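Local coordinates for protein ABC transporter (Thermotoga maritima, PDB 1JI0) that binds ATP and probably hydrolyses it, as the nucleotide-binding subunit of a transporter thought to carry branched-chain amino acids across the membrane, at residues V86-I92 against Q146-R152; L160-P166 against T191-Q197; A21-L27 against L212-I217. All coordinates share one frame; numbering follows the deposited sequence.

In the fold
The three contacts are spread through an ABC-transporter ATPase domain. Contact 2 is central: it pairs strands 160-164 and 192-196 of the mixed core sheet, and Asp164 and Glu165 lie near the gamma-phosphate of the bound ATP. Contact 1, centred about 11 Å from it, is joined to it directly, because Val86 N lies 2.9 Å from Met162 O in the next strand; its Glu88 also reaches the phosphate end. Contact 3 sits beyond the chain's centre, with centres about 17 Å from contact 2 and 26 Å from contact 1. There the side chain of Ala21 comes within about 4 Å of the ATP, while Thr46 of the P-loop and the adjoining Thr47 bind it.

Contact 1. Residues V86-I92 against Q146-R152; sequences VPEGRRI and QMLAIGR. With ATP (adenosine-5'-triphosphate), chain B.
Arg90 and Gln146 meet at about a right angle: CG of the arginine sits 3.1 Å from OE1 of the glutamine, and the guanidinium and amide planes stand 85° apart, which excludes stacking. The amide reaches the loop because CG of Gln146 is anti to its backbone N and the chain then bends at chi2 (59°). Two waters complete the meeting. One accepts from the backbone N of Arg90 and lies 2.6 Å from Gln146 OE1, also in bonding range of Pro87 O; the other accepts from Arg90 NE and faces the same OE1. The far end of Arg90 is held by the carbonyl of Leu168.

A second right-angle crossing is apolar. Ile92 lies across Leu148, its CG1 only 3.4 Å from Leu148 CD2, tighter than usual for carbons. CD1 of Ile92 also covers one face of the Arg152 guanidinium, 3.8 Å above the plane and offset toward the rim. From that guanidinium, Arg152 NH2 comes obliquely to Arg91 O at 2.8 Å. On the side away from Ile92, Val86 CG1 rests 3.8 Å from Ala149 CB, a methyl that also lies against Arg91 O.

Arg91 turns away toward the nucleotide side, its guanidinium laid over Pro87 CB and its NE in a weak bond to Glu88 O. The loop, which leaves the edge strand 83-86, corresponds by position to the Q-loop of ABC ATPases, probably with Glu88 where a glutamine is usual, and helix 142-154 begins within the LSGGE signature motif. Glu88 lines the ATP pocket at its phosphate end, though its detailed placement there is doubtful. The chemistry is thus divided: dry, close apolar contact at Ile92, and polar contact carried largely by water at Gln146.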
loop_
_atom_site.group_PDB
_atom_site.type_symbol
_atom_site.label_atom_id
_atom_site.label_comp_id
_atom_site.label_asym_id
_atom_site.label_seq_id
_atom_site.Cartn_x
_atom_site.Cartn_y
_atom_site.Cartn_z
ATOM N N VAL A 86 -1.707 -0.531 -5.042
ATOM C CA VAL A 86 -0.593 -0.327 -5.966
ATOM C C VAL A 86 0.234 -1.590 -5.745
ATOM O O VAL A 86 1.074 -1.650 -4.843
ATOM C CB VAL A 86 0.256 0.912 -5.604
ATOM C CG1 VAL A 86 1.341 1.115 -6.653
ATOM C CG2 VAL A 86 -0.621 2.156 -5.536
ATOM N N PRO A 87 -0.009 -2.624 -6.566
ATOM C CA PRO A 87 0.663 -3.926 -6.515
ATOM C C PRO A 87 2.138 -3.873 -6.871
ATOM O O PRO A 87 2.647 -2.833 -7.274
ATOM C CB PRO A 87 -0.129 -4.746 -7.521
ATOM C CG PRO A 87 -0.384 -3.725 -8.593
ATOM C CD PRO A 87 -0.818 -2.513 -7.798
ATOM N N GLU A 88 2.816 -5.007 -6.705
ATOM C CA GLU A 88 4.228 -5.110 -7.046
ATOM C C GLU A 88 4.316 -5.137 -8.566
ATOM O O GLU A 88 3.386 -5.584 -9.238
ATOM C CB GLU A 88 4.832 -6.405 -6.494
ATOM C CG GLU A 88 5.182 -6.369 -5.019
ATOM C CD GLU A 88 5.818 -7.667 -4.539
ATOM O OE1 GLU A 88 5.108 -8.693 -4.460
ATOM O OE2 GLU A 88 7.036 -7.659 -4.246
ATOM N N GLY A 89 5.429 -4.653 -9.106
ATOM C CA GLY A 89 5.595 -4.655 -10.544
ATOM C C GLY A 89 5.398 -3.313 -11.211
ATOM O O GLY A 89 5.356 -3.237 -12.437
ATOM N N ARG A 90 5.276 -2.256 -10.414
ATOM C CA ARG A 90 5.097 -0.906 -10.942
ATOM C C ARG A 90 4.209 -0.953 -12.183
ATOM O O ARG A 90 4.538 -0.366 -13.214
ATOM C CB ARG A 90 6.457 -0.310 -11.320
ATOM C CG ARG A 90 7.577 -0.636 -10.336
ATOM C CD ARG A 90 8.939 -0.435 -10.980
ATOM N NE ARG A 90 10.024 -0.984 -10.169
ATOM C CZ ARG A 90 11.263 -1.178 -10.616
ATOM N NH1 ARG A 90 11.574 -0.867 -11.869
ATOM N NH2 ARG A 90 12.192 -1.687 -9.816
ATOM N N ARG A 91 3.092 -1.665 -12.082
ATOM C CA ARG A 91 2.171 -1.801 -13.203
ATOM C C ARG A 91 1.661 -0.454 -13.688
ATOM O O ARG A 91 1.057 0.308 -12.935
ATOM C CB ARG A 91 1.003 -2.702 -12.808
ATOM C CG ARG A 91 1.460 -4.085 -12.386
ATOM C CD ARG A 91 0.344 -4.915 -11.790
ATOM N NE ARG A 91 0.886 -6.070 -11.081
ATOM C CZ ARG A 91 0.158 -6.930 -10.378
ATOM N NH1 ARG A 91 -1.159 -6.771 -10.290
ATOM N NH2 ARG A 91 0.745 -7.946 -9.756
ATOM N N ILE A 92 1.921 -0.176 -14.960
ATOM C CA ILE A 92 1.521 1.072 -15.590
ATOM C C ILE A 92 1.200 0.762 -17.057
ATOM O O ILE A 92 1.586 -0.287 -17.568
ATOM C CB ILE A 92 2.677 2.106 -15.505
ATOM C CG1 ILE A 92 2.111 3.494 -15.245
ATOM C CG2 ILE A 92 3.508 2.096 -16.781
ATOM C CD1 ILE A 92 1.464 3.629 -13.884
ATOM N N GLN A 146 6.982 3.659 -11.046
ATOM C CA GLN A 146 6.505 3.346 -9.704
ATOM C C GLN A 146 5.788 4.577 -9.173
ATOM O O GLN A 146 4.712 4.476 -8.583
ATOM C CB GLN A 146 7.684 2.988 -8.787
ATOM C CG GLN A 146 7.301 2.722 -7.335
ATOM C CD GLN A 146 6.296 1.593 -7.187
ATOM O OE1 GLN A 146 6.507 0.489 -7.690
ATOM N NE2 GLN A 146 5.199 1.864 -6.490
HETATM N N MSE A 147 6.389 5.740 -9.401
HETATM C CA MSE A 147 5.811 7.000 -8.956
HETATM C C MSE A 147 4.517 7.275 -9.717
HETATM O O MSE A 147 3.588 7.884 -9.179
HETATM C CB MSE A 147 6.802 8.146 -9.180
HETATM C CG MSE A 147 8.141 7.954 -8.471
HETATM SE SE MSE A 147 8.000 7.800 -6.520
HETATM C CE MSE A 147 8.772 9.513 -6.014
ATOM N N LEU A 148 4.464 6.826 -10.968
ATOM C CA LEU A 148 3.273 7.018 -11.795
ATOM C C LEU A 148 2.134 6.146 -11.259
ATOM O O LEU A 148 0.998 6.603 -11.140
ATOM C CB LEU A 148 3.572 6.662 -13.259
ATOM C CG LEU A 148 2.424 6.830 -14.273
ATOM C CD1 LEU A 148 1.769 8.173 -14.076
ATOM C CD2 LEU A 148 2.949 6.707 -15.697
ATOM N N ALA A 149 2.452 4.898 -10.927
ATOM C CA ALA A 149 1.460 3.968 -10.386
ATOM C C ALA A 149 0.848 4.550 -9.114
ATOM O O ALA A 149 -0.368 4.490 -8.904
ATOM C CB ALA A 149 2.111 2.623 -10.086
ATOM N N ILE A 150 1.697 5.117 -8.264
ATOM C CA ILE A 150 1.231 5.726 -7.025
ATOM C C ILE A 150 0.371 6.955 -7.329
ATOM O O ILE A 150 -0.637 7.193 -6.669
ATOM C CB ILE A 150 2.425 6.155 -6.125
ATOM C CG1 ILE A 150 3.186 4.917 -5.644
ATOM C CG2 ILE A 150 1.926 6.968 -4.940
ATOM C CD1 ILE A 150 4.447 5.241 -4.885
ATOM N N GLY A 151 0.774 7.739 -8.325
ATOM C CA GLY A 151 0.004 8.926 -8.673
ATOM C C GLY A 151 -1.393 8.570 -9.154
ATOM O O GLY A 151 -2.381 9.217 -8.797
ATOM N N ARG A 152 -1.475 7.531 -9.977
ATOM C CA ARG A 152 -2.759 7.080 -10.509
ATOM C C ARG A 152 -3.718 6.727 -9.378
ATOM O O ARG A 152 -4.889 7.115 -9.396
ATOM C CB ARG A 152 -2.550 5.863 -11.414
ATOM C CG ARG A 152 -3.840 5.296 -12.012
ATOM C CD ARG A 152 -3.517 4.271 -13.084
ATOM N NE ARG A 152 -2.794 3.119 -12.559
ATOM C CZ ARG A 152 -2.190 2.207 -13.318
ATOM N NH1 ARG A 152 -2.220 2.319 -14.642
ATOM N NH2 ARG A 152 -1.573 1.173 -12.759
HETATM P PG ATP B . 5.790 -10.514 -2.281
HETATM O O1G ATP B . 7.100 -10.322 -2.931
HETATM O O2G ATP B . 5.307 -9.354 -1.502
HETATM O O3G ATP B . 4.782 -11.192 -3.173
HETATM P PB ATP B . 5.183 -12.082 0.134
HETATM O O1B ATP B . 6.062 -12.413 1.300
HETATM O O2B ATP B . 4.113 -11.120 0.326
HETATM O O3B ATP B . 6.121 -11.566 -1.097
HETATM P PA ATP B . 3.290 -14.116 -0.818
HETATM O O1A ATP B . 2.744 -13.459 -2.014
HETATM O O2A ATP B . 2.388 -14.299 0.349
HETATM O O3A ATP B . 4.682 -13.436 -0.419
HETATM O "O5'" ATP B . 3.852 -15.506 -1.260
HETATM C "C5'" ATP B . 4.493 -16.377 -0.322
HETATM C "C4'" ATP B . 3.641 -17.543 0.027
HETATM O "O4'" ATP B . 3.496 -18.346 -1.179
HETATM C "C3'" ATP B . 4.300 -18.457 1.030
HETATM O "O3'" ATP B . 3.362 -18.780 2.075
HETATM C "C2'" ATP B . 4.714 -19.647 0.214
HETATM O "O2'" ATP B . 4.747 -20.871 0.940
HETATM C "C1'" ATP B . 3.572 -19.725 -0.814
HETATM N N9 ATP B . 3.824 -20.557 -2.051
HETATM C C8 ATP B . 3.428 -20.292 -3.346
HETATM N N7 ATP B . 3.769 -21.188 -4.231
HETATM C C5 ATP B . 4.446 -22.129 -3.469
HETATM C C6 ATP B . 5.078 -23.366 -3.806
HETATM N N6 ATP B . 5.085 -23.806 -5.052
HETATM N N1 ATP B . 5.677 -24.092 -2.821
HETATM C C2 ATP B . 5.660 -23.632 -1.562
HETATM N N3 ATP B . 5.102 -22.489 -1.108
HETATM C C4 ATP B . 4.497 -21.767 -2.136
HETATM O O HOH W 1 3.779 -0.748 -4.791
HETATM O O HOH W 2 5.242 -1.814 -7.662
HETATM O O HOH W 3 9.483 -0.482 -7.156
#

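Contact 2. Residues L160-P166 against T191-Q197; sequences LLMMDEP and TILLVEQ. With ATP (adenosine-5'-triphosphate), chain B.
The carboxylate of Glu165 and the amide of Gln197 cross with their planes 69° apart, and Glu165 OE1 lies 3.0 Å from Gln197 CB. The carboxylate of Glu196 is gripped at both oxygens. Glu196 OE1 is met on the anti side by Gln197 N, 20° out of plane, and also by Asn198 N, while Glu196 OE2 accepts from Ser167 OG and touches Pro166 CD at 3.1 Å. Glu165 OE1 and Glu196 OE1 stand 3.9 Å apart. Between the two carboxylates sits a single water that donates to both. With an alanine at Glu196, Ser167 OG and the amides of Gln197 and Asn198 would probably lose their acceptor and the turn after the strand could shift.

Along the strands themselves, five backbone bonds tie the parallel pair 160-164 and 192-196, whose axes differ by only 8°; Val195 N to Met163 O, at 3.0 Å, is one of them. Strand 160-164 carries the Walker B sequence, ending in Asp164, with Glu165 just after it. Asp164 OD2 bonds Thr46 of the P-loop, and Asp164 OD1 lies 3.4 Å from ATP O2G.

The pair lies between strands 83-86 and 34-38. Met162 and Val195 face helix 45-52, whereas Met163, Leu194 and Pro166 pack on helix 172-187, the crossover of this beta-alpha-beta unit; Leu194 also meets helix 199-205.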
loop_
_atom_site.group_PDB
_atom_site.type_symbol
_atom_site.label_atom_id
_atom_site.label_comp_id
_atom_site.label_asym_id
_atom_site.label_seq_id
_atom_site.Cartn_x
_atom_site.Cartn_y
_atom_site.Cartn_z
ATOM N N LEU A 160 -8.451 4.176 1.455
ATOM C CA LEU A 160 -7.391 3.338 2.000
ATOM C C LEU A 160 -6.403 3.072 0.870
ATOM O O LEU A 160 -6.764 2.473 -0.151
ATOM C CB LEU A 160 -7.957 2.012 2.502
ATOM C CG LEU A 160 -7.157 1.151 3.493
ATOM C CD1 LEU A 160 -7.098 -0.259 2.968
ATOM C CD2 LEU A 160 -5.752 1.697 3.723
ATOM N N LEU A 161 -5.166 3.526 1.036
ATOM C CA LEU A 161 -4.148 3.303 0.007
ATOM C C LEU A 161 -3.239 2.157 0.441
ATOM O O LEU A 161 -2.553 2.253 1.468
ATOM C CB LEU A 161 -3.323 4.574 -0.216
ATOM C CG LEU A 161 -2.121 4.510 -1.173
ATOM C CD1 LEU A 161 -2.584 4.146 -2.578
ATOM C CD2 LEU A 161 -1.406 5.864 -1.197
HETATM N N MSE A 162 -3.252 1.068 -0.324
HETATM C CA MSE A 162 -2.419 -0.093 -0.027
HETATM C C MSE A 162 -1.289 -0.127 -1.049
HETATM O O MSE A 162 -1.509 0.142 -2.232
HETATM C CB MSE A 162 -3.239 -1.384 -0.102
HETATM C CG MSE A 162 -4.467 -1.383 0.814
HETATM SE SE MSE A 162 -5.255 -3.114 1.090
HETATM C CE MSE A 162 -4.268 -3.654 2.632
HETATM N N MSE A 163 -0.081 -0.447 -0.590
HETATM C CA MSE A 163 1.081 -0.482 -1.468
HETATM C C MSE A 163 1.925 -1.716 -1.171
HETATM O O MSE A 163 2.276 -1.977 -0.018
HETATM C CB MSE A 163 1.915 0.786 -1.269
HETATM C CG MSE A 163 1.134 2.085 -1.407
HETATM SE SE MSE A 163 2.255 3.667 -1.117
HETATM C CE MSE A 163 1.280 4.483 0.312
ATOM N N ASP A 164 2.244 -2.476 -2.213
ATOM C CA ASP A 164 3.032 -3.691 -2.056
ATOM C C ASP A 164 4.453 -3.443 -2.540
ATOM O O ASP A 164 4.697 -3.284 -3.742
ATOM C CB ASP A 164 2.398 -4.851 -2.843
ATOM C CG ASP A 164 2.966 -6.209 -2.453
ATOM O OD1 ASP A 164 3.902 -6.271 -1.629
ATOM O OD2 ASP A 164 2.477 -7.231 -2.970
ATOM N N GLU A 165 5.377 -3.402 -1.583
ATOM C CA GLU A 165 6.795 -3.175 -1.830
ATOM C C GLU A 165 7.064 -2.049 -2.814
ATOM O O GLU A 165 7.656 -2.263 -3.866
ATOM C CB GLU A 165 7.447 -4.464 -2.317
ATOM C CG GLU A 165 7.078 -5.646 -1.452
ATOM C CD GLU A 165 8.246 -6.544 -1.183
ATOM O OE1 GLU A 165 9.335 -6.011 -0.886
ATOM O OE2 GLU A 165 8.080 -7.780 -1.261
ATOM N N PRO A 166 6.651 -0.824 -2.464
ATOM C CA PRO A 166 6.822 0.384 -3.280
ATOM C C PRO A 166 8.285 0.703 -3.613
ATOM O O PRO A 166 8.565 1.363 -4.616
ATOM C CB PRO A 166 6.213 1.487 -2.413
ATOM C CG PRO A 166 5.299 0.753 -1.479
ATOM C CD PRO A 166 6.044 -0.497 -1.164
ATOM N N THR A 191 -4.999 7.371 4.672
ATOM C CA THR A 191 -4.682 6.201 5.480
ATOM C C THR A 191 -3.952 5.228 4.571
ATOM O O THR A 191 -4.403 4.959 3.455
ATOM C CB THR A 191 -5.966 5.541 6.013
ATOM O OG1 THR A 191 -6.719 6.513 6.745
ATOM C CG2 THR A 191 -5.630 4.370 6.924
ATOM N N ILE A 192 -2.829 4.704 5.044
ATOM C CA ILE A 192 -2.010 3.796 4.250
ATOM C C ILE A 192 -1.664 2.467 4.911
ATOM O O ILE A 192 -1.382 2.420 6.112
ATOM C CB ILE A 192 -0.663 4.485 3.880
ATOM C CG1 ILE A 192 -0.929 5.721 3.027
ATOM C CG2 ILE A 192 0.266 3.501 3.157
ATOM C CD1 ILE A 192 0.302 6.580 2.779
ATOM N N LEU A 193 -1.693 1.393 4.120
ATOM C CA LEU A 193 -1.291 0.064 4.578
ATOM C C LEU A 193 -0.120 -0.259 3.653
ATOM O O LEU A 193 -0.294 -0.473 2.452
ATOM C CB LEU A 193 -2.407 -0.985 4.435
ATOM C CG LEU A 193 -2.004 -2.377 4.968
ATOM C CD1 LEU A 193 -1.318 -2.243 6.303
ATOM C CD2 LEU A 193 -3.210 -3.267 5.152
ATOM N N LEU A 194 1.077 -0.262 4.228
ATOM C CA LEU A 194 2.307 -0.479 3.492
ATOM C C LEU A 194 2.960 -1.824 3.776
ATOM O O LEU A 194 3.285 -2.135 4.923
ATOM C CB LEU A 194 3.283 0.652 3.847
ATOM C CG LEU A 194 4.719 0.657 3.330
ATOM C CD1 LEU A 194 4.720 0.936 1.820
ATOM C CD2 LEU A 194 5.520 1.725 4.065
ATOM N N VAL A 195 3.138 -2.625 2.728
ATOM C CA VAL A 195 3.793 -3.918 2.847
ATOM C C VAL A 195 5.206 -3.721 2.291
ATOM O O VAL A 195 5.375 -3.219 1.182
ATOM C CB VAL A 195 3.065 -5.001 2.032
ATOM C CG1 VAL A 195 3.948 -6.224 1.910
ATOM C CG2 VAL A 195 1.751 -5.372 2.709
ATOM N N GLU A 196 6.218 -4.109 3.060
ATOM C CA GLU A 196 7.595 -3.920 2.624
ATOM C C GLU A 196 8.566 -4.982 3.093
ATOM O O GLU A 196 8.371 -5.631 4.118
ATOM C CB GLU A 196 8.114 -2.550 3.085
ATOM C CG GLU A 196 8.009 -1.442 2.050
ATOM C CD GLU A 196 8.958 -1.644 0.881
ATOM O OE1 GLU A 196 9.768 -2.591 0.930
ATOM O OE2 GLU A 196 8.901 -0.857 -0.084
ATOM N N GLN A 197 9.614 -5.154 2.307
ATOM C CA GLN A 197 10.672 -6.090 2.627
ATOM C C GLN A 197 11.739 -5.212 3.278
ATOM O O GLN A 197 12.500 -5.664 4.132
ATOM C CB GLN A 197 11.202 -6.745 1.350
ATOM C CG GLN A 197 12.425 -7.614 1.548
ATOM C CD GLN A 197 12.561 -8.666 0.464
ATOM O OE1 GLN A 197 12.352 -8.387 -0.721
ATOM N NE2 GLN A 197 12.916 -9.886 0.865
HETATM P PG ATP B . 5.790 -10.514 -2.281
HETATM O O1G ATP B . 7.100 -10.322 -2.931
HETATM O O2G ATP B . 5.307 -9.354 -1.502
HETATM O O3G ATP B . 4.782 -11.192 -3.173
HETATM P PB ATP B . 5.183 -12.082 0.134
HETATM O O1B ATP B . 6.062 -12.413 1.300
HETATM O O2B ATP B . 4.113 -11.120 0.326
HETATM O O3B ATP B . 6.121 -11.566 -1.097
HETATM P PA ATP B . 3.290 -14.116 -0.818
HETATM O O1A ATP B . 2.744 -13.459 -2.014
HETATM O O2A ATP B . 2.388 -14.299 0.349
HETATM O O3A ATP B . 4.682 -13.436 -0.419
HETATM O "O5'" ATP B . 3.852 -15.506 -1.260
HETATM C "C5'" ATP B . 4.493 -16.377 -0.322
HETATM C "C4'" ATP B . 3.641 -17.543 0.027
HETATM O "O4'" ATP B . 3.496 -18.346 -1.179
HETATM C "C3'" ATP B . 4.300 -18.457 1.030
HETATM O "O3'" ATP B . 3.362 -18.780 2.075
HETATM C "C2'" ATP B . 4.714 -19.647 0.214
HETATM O "O2'" ATP B . 4.747 -20.871 0.940
HETATM C "C1'" ATP B . 3.572 -19.725 -0.814
HETATM N N9 ATP B . 3.824 -20.557 -2.051
HETATM C C8 ATP B . 3.428 -20.292 -3.346
HETATM N N7 ATP B . 3.769 -21.188 -4.231
HETATM C C5 ATP B . 4.446 -22.129 -3.469
HETATM C C6 ATP B . 5.078 -23.366 -3.806
HETATM N N6 ATP B . 5.085 -23.806 -5.052
HETATM N N1 ATP B . 5.677 -24.092 -2.821
HETATM C C2 ATP B . 5.660 -23.632 -1.562
HETATM N N3 ATP B . 5.102 -22.489 -1.108
HETATM C C4 ATP B . 4.497 -21.767 -2.136
HETATM O O HOH W 4 10.774 -3.791 -1.206
#

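Contact 3. Residues A21-L27 against L212-I217; sequences AIKGIDL and LETGQI
Lys23 and Gly215 join two beta elements of the ABC fold: the antiparallel sheet, whose chain turns a corner at Gly24, and the type I' turn Glu213-Gln216 that links the last two strands of the core sheet. Segment 21-27 is bulged twice against strand 5-16, with a classic bulge at Ala21 and Ile22 and a G1 bulge at Gly24 and Ile25.

The tight part centres on Gly215. Gly215 O receives Lys23 N at 2.9 Å with an N-H...O angle of 168°, and Gly215 CA lies 3.0 Å from Ala21 O; a side chain there would clash with that carbonyl. A backbone bond to Ala43 of the P-loop ties the same glycine to the nucleotide site. Next to it, Ile25 CG2 packs against Gly215 O at 3.4 Å. The side chains of Ile25 and Ile217 cross at about a right angle, with Ile25 CG2 3.8 Å from Ile217 CG1. That methyl is available because CG1 of Ile25 takes the place between N and carbonyl carbon (chi1 60°), leaving CG2 anti to the carbonyl carbon.

The outer side is looser. Lys23 runs extended alongside Thr214, NZ 3.9 Å from its CG2, and a water accepts from both Lys23 NZ and Gln216 NE2. Beside Ile25, a second water accepts from Ile217 N at 3.0 Å and makes only a weak, 3.4 Å bond to Gly24 O.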
loop_
_atom_site.group_PDB
_atom_site.type_symbol
_atom_site.label_atom_id
_atom_site.label_comp_id
_atom_site.label_asym_id
_atom_site.label_seq_id
_atom_site.Cartn_x
_atom_site.Cartn_y
_atom_site.Cartn_z
ATOM N N ALA A 21 -1.121 -20.225 3.457
ATOM C CA ALA A 21 -0.409 -18.952 3.454
ATOM C C ALA A 21 -0.573 -18.077 4.697
ATOM O O ALA A 21 0.414 -17.705 5.325
ATOM C CB ALA A 21 -0.793 -18.166 2.216
ATOM N N ILE A 22 -1.812 -17.730 5.037
ATOM C CA ILE A 22 -2.074 -16.901 6.208
ATOM C C ILE A 22 -2.783 -17.762 7.239
ATOM O O ILE A 22 -3.817 -18.354 6.947
ATOM C CB ILE A 22 -2.951 -15.689 5.851
ATOM C CG1 ILE A 22 -2.329 -14.908 4.691
ATOM C CG2 ILE A 22 -3.095 -14.788 7.063
ATOM C CD1 ILE A 22 -0.934 -14.367 4.984
ATOM N N LYS A 23 -2.231 -17.829 8.444
ATOM C CA LYS A 23 -2.808 -18.668 9.486
ATOM C C LYS A 23 -3.463 -17.962 10.669
ATOM O O LYS A 23 -3.036 -18.145 11.801
ATOM C CB LYS A 23 -1.734 -19.618 10.010
ATOM C CG LYS A 23 -0.929 -20.282 8.906
ATOM C CD LYS A 23 0.231 -21.066 9.478
ATOM C CE LYS A 23 1.062 -21.698 8.379
ATOM N NZ LYS A 23 2.245 -22.384 8.951
ATOM N N GLY A 24 -4.500 -17.173 10.405
ATOM C CA GLY A 24 -5.219 -16.486 11.472
ATOM C C GLY A 24 -4.582 -15.221 12.019
ATOM O O GLY A 24 -4.249 -15.150 13.197
ATOM N N ILE A 25 -4.417 -14.211 11.178
ATOM C CA ILE A 25 -3.807 -12.968 11.631
ATOM C C ILE A 25 -4.855 -11.898 11.927
ATOM O O ILE A 25 -5.968 -11.947 11.398
ATOM C CB ILE A 25 -2.834 -12.408 10.574
ATOM C CG1 ILE A 25 -3.595 -12.127 9.276
ATOM C CG2 ILE A 25 -1.682 -13.400 10.342
ATOM C CD1 ILE A 25 -2.814 -11.319 8.286
ATOM N N ASP A 26 -4.487 -10.944 12.784
ATOM C CA ASP A 26 -5.358 -9.821 13.148
ATOM C C ASP A 26 -4.573 -8.541 12.860
ATOM O O ASP A 26 -3.386 -8.469 13.160
ATOM C CB ASP A 26 -5.702 -9.856 14.639
ATOM C CG ASP A 26 -6.398 -11.142 15.055
ATOM O OD1 ASP A 26 -7.527 -11.404 14.587
ATOM O OD2 ASP A 26 -5.801 -11.892 15.857
ATOM N N LEU A 27 -5.231 -7.542 12.282
ATOM C CA LEU A 27 -4.586 -6.266 11.974
ATOM C C LEU A 27 -5.612 -5.158 12.019
ATOM O O LEU A 27 -6.782 -5.385 11.737
ATOM C CB LEU A 27 -4.027 -6.234 10.552
ATOM C CG LEU A 27 -3.158 -7.296 9.903
ATOM C CD1 LEU A 27 -3.178 -7.046 8.392
ATOM C CD2 LEU A 27 -1.747 -7.239 10.454
ATOM N N LEU A 212 5.228 -10.170 10.094
ATOM C CA LEU A 212 4.669 -11.418 9.586
ATOM C C LEU A 212 5.775 -12.443 9.296
ATOM O O LEU A 212 6.722 -12.159 8.563
ATOM C CB LEU A 212 3.868 -11.127 8.306
ATOM C CG LEU A 212 3.036 -12.210 7.596
ATOM C CD1 LEU A 212 1.826 -12.607 8.433
ATOM C CD2 LEU A 212 2.554 -11.661 6.251
ATOM N N GLU A 213 5.652 -13.626 9.889
ATOM C CA GLU A 213 6.614 -14.708 9.689
ATOM C C GLU A 213 5.835 -15.987 9.430
ATOM O O GLU A 213 5.091 -16.452 10.293
ATOM C CB GLU A 213 7.498 -14.903 10.922
ATOM C CG GLU A 213 8.380 -13.716 11.254
ATOM C CD GLU A 213 9.516 -14.078 12.201
ATOM O OE1 GLU A 213 9.279 -14.860 13.150
ATOM O OE2 GLU A 213 10.647 -13.575 12.001
ATOM N N THR A 214 6.007 -16.543 8.236
ATOM C CA THR A 214 5.323 -17.767 7.829
ATOM C C THR A 214 3.827 -17.725 8.147
ATOM O O THR A 214 3.313 -18.568 8.881
ATOM C CB THR A 214 5.959 -19.022 8.487
ATOM O OG1 THR A 214 7.361 -19.065 8.183
ATOM C CG2 THR A 214 5.321 -20.295 7.942
ATOM N N GLY A 215 3.144 -16.718 7.607
ATOM C CA GLY A 215 1.711 -16.596 7.798
ATOM C C GLY A 215 1.163 -16.189 9.155
ATOM O O GLY A 215 -0.048 -16.208 9.348
ATOM N N GLN A 216 2.025 -15.832 10.099
ATOM C CA GLN A 216 1.558 -15.414 11.417
ATOM C C GLN A 216 2.262 -14.144 11.910
ATOM O O GLN A 216 3.426 -13.906 11.589
ATOM C CB GLN A 216 1.781 -16.524 12.445
ATOM C CG GLN A 216 1.127 -17.854 12.112
ATOM C CD GLN A 216 1.052 -18.765 13.324
ATOM O OE1 GLN A 216 0.249 -18.546 14.227
ATOM N NE2 GLN A 216 1.901 -19.786 13.355
ATOM N N ILE A 217 1.551 -13.334 12.694
ATOM C CA ILE A 217 2.135 -12.114 13.241
ATOM C C ILE A 217 2.864 -12.511 14.523
ATOM O O ILE A 217 2.245 -13.015 15.454
ATOM C CB ILE A 217 1.046 -11.063 13.585
ATOM C CG1 ILE A 217 0.195 -10.763 12.349
ATOM C CG2 ILE A 217 1.698 -9.775 14.080
ATOM C CD1 ILE A 217 0.980 -10.298 11.152
HETATM O O HOH W 5 3.734 -20.137 10.712
HETATM O O HOH W 6 -1.056 -14.147 13.875
#